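Local coordinates for protein methyltransferase (PDB 3LDF) that probably transfers methyl groups from S-adenosyl-L-methionine to an RNA substrate, and is captured here with the spent cofactor S-adenosyl-L-homocysteine, at residues 119-124 against 164-169; 194-199 against 220-225; 238-243 against 265-270; 330-335 against 376-381. One frame throughout, in Å; residues are numbered along the deposited sequence. Where two conformers were deposited one is given.

Contact 1: 119-124 against 164-169; sequences VLFSWY and HLYGQE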
# COMPACT_ATOMS: atom_id res chain seq x y z
N VAL A 119 -0.37 -15.11 -8.66
CA VAL A 119 -0.45 -14.58 -7.31
C VAL A 119 0.91 -14.12 -6.77
O VAL A 119 1.98 -14.67 -7.16
CB VAL A 119 -1.13 -15.57 -6.29
CG1 VAL A 119 -2.55 -15.74 -6.64
CG2 VAL A 119 -0.49 -16.91 -6.30
N LEU A 120 0.86 -13.16 -5.84
CA LEU A 120 2.09 -12.70 -5.11
C LEU A 120 1.92 -12.69 -3.59
O LEU A 120 1.02 -12.01 -3.08
CB LEU A 120 2.46 -11.26 -5.54
CG LEU A 120 3.72 -10.59 -4.96
CD1 LEU A 120 4.96 -11.20 -5.63
CD2 LEU A 120 3.70 -8.96 -5.19
N PHE A 121 2.84 -13.35 -2.92
CA PHE A 121 2.88 -13.48 -1.46
C PHE A 121 4.01 -12.57 -0.97
O PHE A 121 5.07 -12.52 -1.57
CB PHE A 121 3.28 -14.95 -1.00
CG PHE A 121 2.26 -16.04 -1.32
CD1 PHE A 121 1.42 -16.54 -0.34
CD2 PHE A 121 2.23 -16.64 -2.59
CE1 PHE A 121 0.49 -17.55 -0.63
CE2 PHE A 121 1.33 -17.66 -2.88
CZ PHE A 121 0.44 -18.12 -1.91
N SER A 122 3.80 -11.94 0.18
CA SER A 122 4.82 -11.15 0.82
C SER A 122 4.88 -11.60 2.27
O SER A 122 3.83 -11.74 2.96
CB SER A 122 4.51 -9.66 0.77
OG SER A 122 4.08 -9.19 -0.51
N TRP A 123 6.13 -11.85 2.70
CA TRP A 123 6.47 -12.35 4.04
C TRP A 123 7.00 -11.16 4.86
O TRP A 123 8.04 -10.57 4.47
CB TRP A 123 7.54 -13.49 3.94
CG TRP A 123 7.17 -14.54 2.86
CD1 TRP A 123 7.89 -14.88 1.70
CD2 TRP A 123 5.94 -15.34 2.82
NE1 TRP A 123 7.18 -15.84 0.97
CE2 TRP A 123 6.00 -16.14 1.63
CE3 TRP A 123 4.83 -15.47 3.68
CZ2 TRP A 123 4.99 -17.06 1.29
CZ3 TRP A 123 3.81 -16.41 3.34
CH2 TRP A 123 3.88 -17.16 2.14
N TYR A 124 6.34 -10.81 5.98
CA TYR A 124 6.84 -9.64 6.75
C TYR A 124 7.70 -9.99 8.02
O TYR A 124 8.08 -9.09 8.78
CB TYR A 124 5.70 -8.70 7.11
CG TYR A 124 5.14 -7.89 5.93
CD1 TYR A 124 5.45 -6.54 5.77
CD2 TYR A 124 4.30 -8.49 4.99
CE1 TYR A 124 4.90 -5.79 4.71
CE2 TYR A 124 3.78 -7.78 3.92
CZ TYR A 124 4.06 -6.43 3.78
OH TYR A 124 3.52 -5.71 2.70
N HIS A 164 10.58 -16.51 -7.88
CA HIS A 164 9.49 -17.35 -8.36
C HIS A 164 9.18 -18.33 -7.23
O HIS A 164 10.11 -18.88 -6.63
CB HIS A 164 9.93 -18.11 -9.65
CG HIS A 164 8.89 -19.05 -10.19
ND1 HIS A 164 7.62 -18.65 -10.52
CD2 HIS A 164 8.95 -20.37 -10.49
CE1 HIS A 164 6.93 -19.68 -10.98
NE2 HIS A 164 7.72 -20.73 -10.98
N LEU A 165 7.90 -18.53 -6.94
CA LEU A 165 7.49 -19.45 -5.87
C LEU A 165 6.94 -20.85 -6.30
O LEU A 165 7.38 -21.86 -5.77
CB LEU A 165 6.54 -18.77 -4.88
CG LEU A 165 5.98 -19.56 -3.70
CD1 LEU A 165 7.08 -20.09 -2.78
CD2 LEU A 165 5.03 -18.58 -2.94
N TYR A 166 5.94 -20.91 -7.19
CA TYR A 166 5.46 -22.22 -7.73
C TYR A 166 4.76 -22.08 -9.08
O TYR A 166 4.29 -20.99 -9.41
CB TYR A 166 4.53 -22.94 -6.72
CG TYR A 166 3.17 -22.25 -6.44
CD1 TYR A 166 2.16 -22.20 -7.43
CD2 TYR A 166 2.89 -21.70 -5.17
CE1 TYR A 166 0.92 -21.64 -7.17
CE2 TYR A 166 1.64 -21.13 -4.91
CZ TYR A 166 0.66 -21.11 -5.91
OH TYR A 166 -0.58 -20.54 -5.67
N GLY A 167 4.63 -23.16 -9.83
CA GLY A 167 3.81 -23.22 -11.04
C GLY A 167 4.53 -22.62 -12.23
O GLY A 167 5.77 -22.66 -12.27
N GLN A 168 3.77 -22.12 -13.21
CA GLN A 168 4.34 -21.51 -14.42
C GLN A 168 5.03 -20.20 -14.07
O GLN A 168 4.71 -19.57 -13.03
CB GLN A 168 3.25 -21.19 -15.45
CG GLN A 168 2.95 -22.34 -16.35
CD GLN A 168 1.58 -22.27 -16.97
OE1 GLN A 168 1.23 -21.29 -17.65
NE2 GLN A 168 0.78 -23.31 -16.73
N GLU A 169 5.97 -19.82 -14.93
CA GLU A 169 6.57 -18.49 -14.92
C GLU A 169 5.67 -17.53 -15.66
O GLU A 169 5.07 -17.87 -16.71
CB GLU A 169 7.96 -18.50 -15.57
CG GLU A 169 9.03 -19.20 -14.68
CD GLU A 169 10.41 -19.12 -15.28
OE1 GLU A 169 10.63 -18.32 -16.24
OE2 GLU A 169 11.28 -19.86 -14.81
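Leu-165 and Tyr-166, which meet Phe-121 across this contact, are bracketed by a side-chain hydrogen bond from His-164 NE2 to Gly-167 O of 3.0 Å. That bond is bent, and the imidazole nitrogen stands well above the carbonyl plane although the oxygen lies in the ring plane. Leu-165 and Tyr-166 form a classic beta bulge opposite Ala-149, at the end of strand 162-165, an outermost strand of a five-stranded mixed sheet. At this bulge both side chains reach past strand 148-153 to residues of strand 118-123, so the contact joins strands that are not neighbours, and side-chain packing alone carries it. With CG anti to its own N (chi1 179°), Leu-165 extends toward strand 118-123 and brings its CD2 methyl obliquely to the Phe-121 ring, 3.4 Å from CD2 of Phe-121. The same methyl lies near the plane of the Trp-123 indole, at the edge marked by CZ2. Phe-121 also places CB over the rim of one indole face, while Trp-123 NE1 is bonded to Glu-151. Helix 132-142 packs against this side of the sheet: Phe-139 meets Phe-121 edge to face, and Arg-140 makes a cation-pi contact with Tyr-166. The side chain of Tyr-166 crosses that of Phe-121 at roughly a right angle, with CE2 of Tyr-166 and CE2 of Phe-121 4.0 Å apart. At its far end, Tyr-166 OH touches the CG2 methyl of Val-119 at 3.7 Å.

Contact 2: 194-199 against 220-225; sequences GIFLDQ and FSYTAA. With SAH (S-adenosyl-L-homocysteine), chain B.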
# COMPACT_ATOMS: atom_id res chain seq x y z
N GLY A 194 5.13 -2.23 -10.34
CA GLY A 194 4.64 -1.33 -11.35
C GLY A 194 3.37 -0.55 -10.98
O GLY A 194 2.97 0.43 -11.66
N ILE A 195 2.77 -0.95 -9.87
CA ILE A 195 1.52 -0.36 -9.42
C ILE A 195 1.36 -0.68 -7.90
O ILE A 195 1.72 -1.77 -7.46
CB ILE A 195 0.31 -0.92 -10.26
CG1 ILE A 195 -0.97 -0.10 -9.98
CG2 ILE A 195 -0.01 -2.37 -9.93
CD1 ILE A 195 -1.99 -0.21 -11.09
N PHE A 196 0.83 0.29 -7.15
CA PHE A 196 0.26 0.13 -5.84
C PHE A 196 -1.24 0.03 -6.01
O PHE A 196 -1.94 1.05 -6.28
CB PHE A 196 0.62 1.36 -4.94
CG PHE A 196 2.10 1.39 -4.59
CD1 PHE A 196 2.56 0.74 -3.42
CD2 PHE A 196 3.04 1.95 -5.49
CE1 PHE A 196 3.96 0.70 -3.13
CE2 PHE A 196 4.38 1.93 -5.21
CZ PHE A 196 4.86 1.29 -4.02
N LEU A 197 -1.73 -1.18 -5.81
CA LEU A 197 -3.12 -1.51 -5.98
C LEU A 197 -4.00 -0.76 -5.02
O LEU A 197 -5.22 -0.63 -5.28
CB LEU A 197 -3.36 -3.02 -5.77
CG LEU A 197 -2.62 -3.92 -6.77
CD1 LEU A 197 -2.63 -5.41 -6.35
CD2 LEU A 197 -3.03 -3.73 -8.28
N ASP A 198 -3.42 -0.32 -3.90
CA ASP A 198 -4.24 0.29 -2.83
C ASP A 198 -4.82 1.66 -3.18
O ASP A 198 -5.70 2.18 -2.48
CB ASP A 198 -3.56 0.25 -1.45
CG ASP A 198 -2.44 1.30 -1.27
OD1 ASP A 198 -1.91 1.91 -2.23
OD2 ASP A 198 -2.05 1.50 -0.10
N GLN A 199 -4.39 2.19 -4.32
CA GLN A 199 -4.86 3.48 -4.83
C GLN A 199 -5.89 3.32 -5.95
O GLN A 199 -6.28 4.30 -6.63
CB GLN A 199 -3.64 4.35 -5.26
CG GLN A 199 -2.95 4.90 -3.96
CD GLN A 199 -1.52 5.26 -4.21
OE1 GLN A 199 -0.88 4.64 -5.05
NE2 GLN A 199 -1.03 6.32 -3.57
N PHE A 220 6.54 12.33 -7.91
CA PHE A 220 7.01 10.97 -7.52
C PHE A 220 6.19 9.94 -8.25
O PHE A 220 5.63 9.06 -7.61
CB PHE A 220 6.92 10.73 -5.98
CG PHE A 220 7.49 11.89 -5.14
CD1 PHE A 220 8.83 11.80 -4.63
CD2 PHE A 220 6.74 13.03 -4.85
CE1 PHE A 220 9.37 12.81 -3.81
CE2 PHE A 220 7.27 14.06 -4.02
CZ PHE A 220 8.60 13.96 -3.53
N SER A 221 6.14 10.08 -9.61
CA SER A 221 5.14 9.37 -10.41
C SER A 221 5.32 7.84 -10.47
O SER A 221 4.32 7.11 -10.64
CB SER A 221 5.06 9.96 -11.81
OG SER A 221 6.34 10.01 -12.38
N TYR A 222 6.58 7.36 -10.29
CA TYR A 222 6.94 5.93 -10.38
C TYR A 222 6.75 5.42 -11.84
O TYR A 222 7.67 5.57 -12.68
CB TYR A 222 6.18 5.09 -9.31
CG TYR A 222 6.54 3.62 -9.33
CD1 TYR A 222 7.87 3.20 -9.57
CD2 TYR A 222 5.54 2.63 -9.15
CE1 TYR A 222 8.23 1.83 -9.63
CE2 TYR A 222 5.90 1.23 -9.18
CZ TYR A 222 7.23 0.87 -9.45
OH TYR A 222 7.56 -0.45 -9.52
N THR A 223 5.57 4.89 -12.16
CA THR A 223 5.31 4.44 -13.54
C THR A 223 4.09 5.21 -14.10
O THR A 223 3.43 4.77 -15.06
CB THR A 223 5.06 2.91 -13.63
OG1 THR A 223 3.82 2.62 -12.97
CG2 THR A 223 6.14 2.09 -12.88
N ALA A 224 3.80 6.36 -13.49
CA ALA A 224 2.74 7.27 -14.00
C ALA A 224 1.33 6.65 -14.02
O ALA A 224 0.49 7.00 -14.83
CB ALA A 224 3.14 7.91 -15.41
N ALA A 225 1.06 5.71 -13.14
CA ALA A 225 -0.28 5.10 -13.13
C ALA A 225 -1.40 6.16 -12.88
O ALA A 225 -2.52 6.04 -13.46
CB ALA A 225 -0.36 4.02 -12.07
N SAH B . 3.03 7.68 -6.50
CA SAH B . 3.64 6.46 -7.11
CB SAH B . 4.32 5.57 -6.02
CG SAH B . 5.63 6.21 -5.44
SD SAH B . 6.98 5.03 -5.27
C SAH B . 2.55 5.81 -7.91
O SAH B . 1.45 6.43 -8.07
OXT SAH B . 2.73 4.66 -8.37
C5' SAH B . 8.31 6.16 -4.85
C4' SAH B . 8.97 6.86 -6.06
O4' SAH B . 9.52 8.13 -5.68
C3' SAH B . 10.15 6.09 -6.70
O3' SAH B . 9.82 5.93 -8.08
C2' SAH B . 11.37 7.01 -6.65
O2' SAH B . 12.02 7.03 -7.93
C1' SAH B . 10.71 8.39 -6.46
N9 SAH B . 11.51 9.45 -5.76
C8 SAH B . 12.14 9.37 -4.53
N7 SAH B . 12.71 10.57 -4.21
C5 SAH B . 12.44 11.43 -5.24
C6 SAH B . 12.71 12.84 -5.56
N6 SAH B . 13.42 13.60 -4.68
N1 SAH B . 12.22 13.36 -6.73
C2 SAH B . 11.51 12.61 -7.62
N3 SAH B . 11.21 11.33 -7.38
C4 SAH B . 11.65 10.68 -6.25
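Gly-194 is held at both of its backbone polar atoms by two consecutive side chains of the facing loop. Thr-223 OG1 donates to Gly-194 O at 2.7 Å, tilted from the carbonyl plane, and the phenol oxygen Tyr-222 OH accepts a weak, bent bond from Gly-194 N at 3.1 Å. The glycine has a positive phi of 101°, a backbone shape that glycine adopts readily. Tyr-222 has a positive phi too (66°), rare for a residue with a side chain. Its CG lies anti to the backbone N (chi1 -178°), which sends the ring out toward Gly-194, with CE2 3.6 Å from the glycine CA. The Thr-223 CG2 methyl sits over the centre of that ring, so one threonine both donates to Gly-194 and covers the phenol that accepts from it. Residues 220-225 follow strand 215-219, the first strand of the Rossmann-like methyltransferase sheet, and as in other class I enzymes this loop wraps the amino-acid end of the cofactor. The ammonium nitrogen of S-adenosyl-L-homocysteine donates to Phe-220 O at 3.1 Å. The ligand's carboxylate atom OXT lies in the Tyr-222 ring plane, by the CD2 edge, while the Phe-220 ring approaches the adenine obliquely through CD1. Phe-196 comes obliquely against both the ligand and the tyrosine: its CE2 is 3.7 Å from CB of the ligand and 4.2 Å from CD2 of Tyr-222, while its backbone oxygen accepts from Arg-203.

Contact 3: 238-243 against 265-270; sequences TTSVDL and HQLVVM. With SAH (S-adenosyl-L-homocysteine), chain B.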
# COMPACT_ATOMS: atom_id res chain seq x y z
N THR A 238 -1.01 15.78 -19.14
CA THR A 238 -0.38 15.35 -17.88
C THR A 238 1.16 15.49 -17.92
O THR A 238 1.79 15.37 -18.95
CB THR A 238 -0.73 13.88 -17.50
OG1 THR A 238 -0.19 12.99 -18.49
CG2 THR A 238 -2.29 13.65 -17.42
N THR A 239 1.76 15.74 -16.76
CA THR A 239 3.25 15.77 -16.59
C THR A 239 3.60 14.92 -15.40
O THR A 239 3.07 15.18 -14.31
CB THR A 239 3.79 17.20 -16.36
OG1 THR A 239 3.54 17.92 -17.52
CG2 THR A 239 5.35 17.22 -16.14
N SER A 240 4.51 13.95 -15.60
CA SER A 240 4.81 12.91 -14.64
C SER A 240 6.29 13.01 -14.31
O SER A 240 7.12 12.77 -15.19
CB SER A 240 4.51 11.49 -15.20
OG SER A 240 3.15 11.36 -15.67
N VAL A 241 6.61 13.33 -13.05
CA VAL A 241 8.00 13.59 -12.62
C VAL A 241 8.53 12.54 -11.63
O VAL A 241 7.97 12.39 -10.53
CB VAL A 241 8.10 14.97 -11.90
CG1 VAL A 241 9.55 15.31 -11.59
CG2 VAL A 241 7.47 16.04 -12.76
N ASP A 242 9.62 11.86 -11.99
CA ASP A 242 10.22 10.86 -11.09
C ASP A 242 11.72 10.90 -11.21
O ASP A 242 12.28 11.20 -12.26
CB ASP A 242 9.69 9.45 -11.42
CG ASP A 242 10.01 8.44 -10.36
OD1 ASP A 242 9.17 8.21 -9.45
OD2 ASP A 242 11.14 7.90 -10.40
N LEU A 243 12.38 10.62 -10.09
CA LEU A 243 13.84 10.74 -10.07
C LEU A 243 14.47 9.62 -10.92
O LEU A 243 15.53 9.79 -11.42
CB LEU A 243 14.33 10.65 -8.63
CG LEU A 243 15.81 10.89 -8.39
CD1 LEU A 243 16.24 12.34 -8.75
CD2 LEU A 243 16.13 10.53 -6.93
N HIS A 265 1.10 14.31 -23.23
CA HIS A 265 1.52 13.65 -22.02
C HIS A 265 3.03 13.63 -22.00
O HIS A 265 3.63 13.09 -22.89
CB HIS A 265 0.89 12.27 -21.91
CG HIS A 265 -0.60 12.33 -21.99
ND1 HIS A 265 -1.37 12.85 -20.96
CD2 HIS A 265 -1.46 12.06 -23.01
CE1 HIS A 265 -2.63 12.85 -21.33
NE2 HIS A 265 -2.72 12.37 -22.57
N GLN A 266 3.61 14.30 -21.02
CA GLN A 266 5.04 14.48 -20.93
C GLN A 266 5.57 13.65 -19.74
O GLN A 266 4.96 13.63 -18.65
CB GLN A 266 5.41 15.96 -20.74
CG GLN A 266 5.28 16.90 -21.98
CD GLN A 266 3.87 16.99 -22.64
OE1 GLN A 266 2.85 17.29 -21.98
NE2 GLN A 266 3.82 16.81 -23.99
N LEU A 267 6.69 12.97 -19.96
CA LEU A 267 7.34 12.17 -18.91
C LEU A 267 8.63 12.87 -18.57
O LEU A 267 9.43 13.20 -19.47
CB LEU A 267 7.66 10.77 -19.44
CG LEU A 267 6.47 9.90 -19.87
CD1 LEU A 267 6.95 8.44 -20.29
CD2 LEU A 267 5.37 9.82 -18.75
N VAL A 268 8.86 13.11 -17.29
CA VAL A 268 10.04 13.88 -16.88
C VAL A 268 10.84 13.07 -15.82
O VAL A 268 10.25 12.52 -14.85
CB VAL A 268 9.61 15.27 -16.30
CG1 VAL A 268 10.79 16.02 -15.68
CG2 VAL A 268 8.80 16.12 -17.37
N VAL A 269 12.18 13.04 -16.01
CA VAL A 269 13.10 12.35 -15.09
C VAL A 269 13.93 13.45 -14.45
O VAL A 269 14.69 14.15 -15.14
CB VAL A 269 14.00 11.28 -15.82
CG1 VAL A 269 14.99 10.62 -14.83
CG2 VAL A 269 13.15 10.24 -16.46
N MET A 270 13.72 13.61 -13.12
CA MET A 270 14.12 14.79 -12.32
C MET A 270 13.75 14.66 -10.86
O MET A 270 12.69 14.12 -10.51
CB MET A 270 13.46 16.08 -12.83
CG MET A 270 14.23 17.34 -12.42
SD MET A 270 13.67 18.95 -13.09
CE MET A 270 13.80 18.59 -14.82
N SAH B . 3.03 7.68 -6.50
CA SAH B . 3.64 6.46 -7.11
CB SAH B . 4.32 5.57 -6.02
CG SAH B . 5.63 6.21 -5.44
SD SAH B . 6.98 5.03 -5.27
C SAH B . 2.55 5.81 -7.91
O SAH B . 1.45 6.43 -8.07
OXT SAH B . 2.73 4.66 -8.37
C5' SAH B . 8.31 6.16 -4.85
C4' SAH B . 8.97 6.86 -6.06
O4' SAH B . 9.52 8.13 -5.68
C3' SAH B . 10.15 6.09 -6.70
O3' SAH B . 9.82 5.93 -8.08
C2' SAH B . 11.37 7.01 -6.65
O2' SAH B . 12.02 7.03 -7.93
C1' SAH B . 10.71 8.39 -6.46
N9 SAH B . 11.51 9.45 -5.76
C8 SAH B . 12.14 9.37 -4.53
N7 SAH B . 12.71 10.57 -4.21
C5 SAH B . 12.44 11.43 -5.24
C6 SAH B . 12.71 12.84 -5.56
N6 SAH B . 13.42 13.60 -4.68
N1 SAH B . 12.22 13.36 -6.73
C2 SAH B . 11.51 12.61 -7.62
N3 SAH B . 11.21 11.33 -7.38
C4 SAH B . 11.65 10.68 -6.25
O HOH W 1 2.65 12.22 -18.24
O HOH W 2 1.59 18.28 -19.72
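A beta-alpha-beta crossover of the Rossmann-like domain ends here: strand 237-242, helix 247-257 and strand 265-269, the two strands lying parallel, with axes 14° apart, at one border of the sheet. Five backbone hydrogen bonds join them, starting with Gln-266 N to Thr-238 O and finishing with Met-270 N to Asp-242 O, which arrives from above the carbonyl plane. At the first pair Thr-238 OG1 and the ring nitrogen His-265 ND1 are hydrogen-bonded at 2.7 Å, the hydroxyl meeting the imidazole edge near its plane. One water then bridges Thr-238 OG1, Ser-240 OG and Gln-266 O, donating to the last at 2.7 Å; Ser-240 OG is bonded as well to Ser-227. On the other face the methyls Thr-239 CG2 and Val-268 CG2 touch at 3.8 Å, and Val-241 CG1 meets Met-270 CB under cover of Tyr-275 from helix 272-281. Asp-242 closes the strand, its CG anti to the backbone N (chi1 -167°), with the carboxylate turned to the ribose. OD1 accepts from O3' of S-adenosyl-L-homocysteine at 2.7 Å, and OD2 accepts from O2' at 2.8 Å. Tyr-222 N supplies a second donor to OD1 and Ala-244 N one to OD2. With two donors on each oxygen, the carboxylate is fixed in rotation and probably stays ionised, suited to reading both ribose hydroxyls.

Contact 4: 330-335 against 376-381; sequences STNAAN and NYLKVF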
# COMPACT_ATOMS: atom_id res chain seq x y z
N SER A 330 -1.30 12.46 -0.99
CA SER A 330 -1.34 11.04 -0.61
C SER A 330 -0.07 10.69 0.18
O SER A 330 0.97 11.30 -0.06
CB SER A 330 -1.34 10.23 -1.90
OG SER A 330 -1.22 8.85 -1.64
N THR A 331 -0.17 9.75 1.14
CA THR A 331 0.97 9.06 1.81
C THR A 331 0.52 7.62 2.11
O THR A 331 -0.68 7.39 2.39
CB THR A 331 1.46 9.78 3.16
OG1 THR A 331 2.56 9.08 3.75
CG2 THR A 331 0.37 9.82 4.24
N ASN A 332 1.49 6.69 2.00
CA ASN A 332 1.29 5.27 2.46
C ASN A 332 2.09 5.01 3.78
O ASN A 332 2.28 3.84 4.21
CB ASN A 332 1.67 4.23 1.35
CG ASN A 332 0.49 3.79 0.43
OD1 ASN A 332 -0.58 3.40 0.89
ND2 ASN A 332 0.72 3.79 -0.90
N ALA A 333 2.55 6.07 4.44
CA ALA A 333 3.37 5.86 5.68
C ALA A 333 2.53 5.40 6.87
O ALA A 333 1.61 6.10 7.26
CB ALA A 333 4.16 7.13 6.06
N ALA A 334 2.85 4.23 7.41
CA ALA A 334 2.21 3.69 8.62
C ALA A 334 2.48 4.53 9.88
O ALA A 334 1.66 4.55 10.82
CB ALA A 334 2.68 2.23 8.85
N ASN A 335 3.61 5.23 9.88
CA ASN A 335 4.11 5.96 11.06
C ASN A 335 3.62 7.40 11.18
O ASN A 335 3.93 8.10 12.14
CB ASN A 335 5.65 5.91 11.09
CG ASN A 335 6.18 4.50 10.85
OD1 ASN A 335 5.93 3.90 9.79
ND2 ASN A 335 6.91 3.96 11.82
N ASN A 376 -4.67 1.24 9.10
CA ASN A 376 -5.22 1.87 7.91
C ASN A 376 -4.18 2.89 7.40
O ASN A 376 -4.32 4.10 7.65
CB ASN A 376 -6.62 2.51 8.18
CG ASN A 376 -7.41 2.76 6.86
OD1 ASN A 376 -6.81 2.73 5.79
ND2 ASN A 376 -8.73 2.99 6.95
N TYR A 377 -3.15 2.42 6.70
CA TYR A 377 -1.94 3.24 6.55
C TYR A 377 -2.01 4.25 5.38
O TYR A 377 -1.21 5.17 5.34
CB TYR A 377 -0.67 2.36 6.48
CG TYR A 377 -0.70 1.36 5.32
CD1 TYR A 377 -0.45 1.77 3.99
CD2 TYR A 377 -1.02 0.00 5.54
CE1 TYR A 377 -0.49 0.86 2.91
CE2 TYR A 377 -1.07 -0.92 4.46
CZ TYR A 377 -0.82 -0.47 3.14
OH TYR A 377 -0.85 -1.38 2.08
N LEU A 378 -2.97 4.09 4.46
CA LEU A 378 -3.10 4.95 3.31
C LEU A 378 -3.90 6.17 3.73
O LEU A 378 -4.93 6.00 4.31
CB LEU A 378 -3.80 4.23 2.12
CG LEU A 378 -4.10 5.14 0.93
CD1 LEU A 378 -2.81 5.67 0.28
CD2 LEU A 378 -4.85 4.29 -0.14
N LYS A 379 -3.42 7.38 3.43
CA LYS A 379 -4.21 8.63 3.63
C LYS A 379 -4.11 9.45 2.35
O LYS A 379 -3.01 9.75 1.87
CB LYS A 379 -3.67 9.46 4.81
CG LYS A 379 -3.61 8.75 6.15
CD LYS A 379 -2.22 8.20 6.40
CE LYS A 379 -2.16 7.24 7.60
NZ LYS A 379 -0.84 6.55 7.76
N VAL A 380 -5.25 9.80 1.78
CA VAL A 380 -5.28 10.64 0.61
C VAL A 380 -6.27 11.82 0.83
O VAL A 380 -7.49 11.63 0.83
CB VAL A 380 -5.66 9.86 -0.68
CG1 VAL A 380 -5.62 10.77 -1.95
CG2 VAL A 380 -4.71 8.54 -0.92
N PHE A 381 -5.74 13.02 1.02
CA PHE A 381 -6.56 14.23 1.08
C PHE A 381 -6.73 14.96 -0.31
O PHE A 381 -5.76 15.15 -1.07
CB PHE A 381 -5.96 15.22 2.10
CG PHE A 381 -6.23 14.88 3.57
CD1 PHE A 381 -7.52 14.95 4.08
CD2 PHE A 381 -5.18 14.52 4.44
CE1 PHE A 381 -7.77 14.69 5.44
CE2 PHE A 381 -5.41 14.27 5.77
CZ PHE A 381 -6.72 14.36 6.27
O HOH W 3 -1.06 4.19 9.78
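Strand ends 330-331 and 379-381 run antiparallel, the touching parts pointing 168° apart. Ser-330 and Val-380 form a non-hydrogen-bonded pair. Thr-331 and Lys-379 are the hydrogen-bonded one, with Thr-331 N to Lys-379 O and Lys-379 N to Thr-331 O both 2.9 Å. Strand 379-384 slots between 325-331 and 355-360 as the antiparallel member of the seven-stranded sheet, the reversed strand that marks class I methyltransferases. Beyond Thr-331 the chain leaves the sheet through an ST turn: OG1, anti to the backbone N (chi1 -180°), accepts from Ala-333 N at 3.1 Å. The same torsion leaves the CG2 methyl of Thr-331 alongside the Lys-379 chain, 3.7 Å from its CD, the two side chains pointing the same way. On the opposite face Ser-330 OG rests 3.6 Å from Val-380 CG2 while bonding to Asp-292, which also binds the cofactor. Leu-378 CD1 packs near Thr-331 O, and the CB atoms of Ala-334 and Tyr-377 touch at 4.1 Å. CD1 of Tyr-377 lies 3.4 Å from the backbone oxygen Asn-332 O, which stands off the ring plane. Lys-379, bent at its second torsion, folds toward the turn. Its NZ donates to Tyr-377 O at 2.8 Å, from above the carbonyl plane, and to the backbone oxygen of Met-336, while a water that accepts from it donates to Ala-334 O. The ammonium thus sits among main-chain oxygens of Tyr-377 and Met-336 and reaches Ala-334 through a water; the partial negative charge of those oxygens probably steadies it.

Overall arrangement
The four contacts follow one another along the chain, each closing before the next opens. Contacts 3 and 4 belong to the same seven-stranded sheet, their centres about 23 Å apart, with contact 3 at one border and contact 4 near the other. Contact 2 bridges that gap, about 13 Å from contact 3 and 14 Å from contact 4 between centres. Its loop 220-225 touches strand 237-242, and both contact 2 and contact 3 line the S-adenosyl-L-homocysteine pocket, while Gln-199 reaches Ser-330 of contact 4. Contact 1 stands apart in a separate five-stranded sheet, its nearest atoms about 6 Å from contact 4 and 7 Å from contact 2, without touching either, and lies away from the cofactor site.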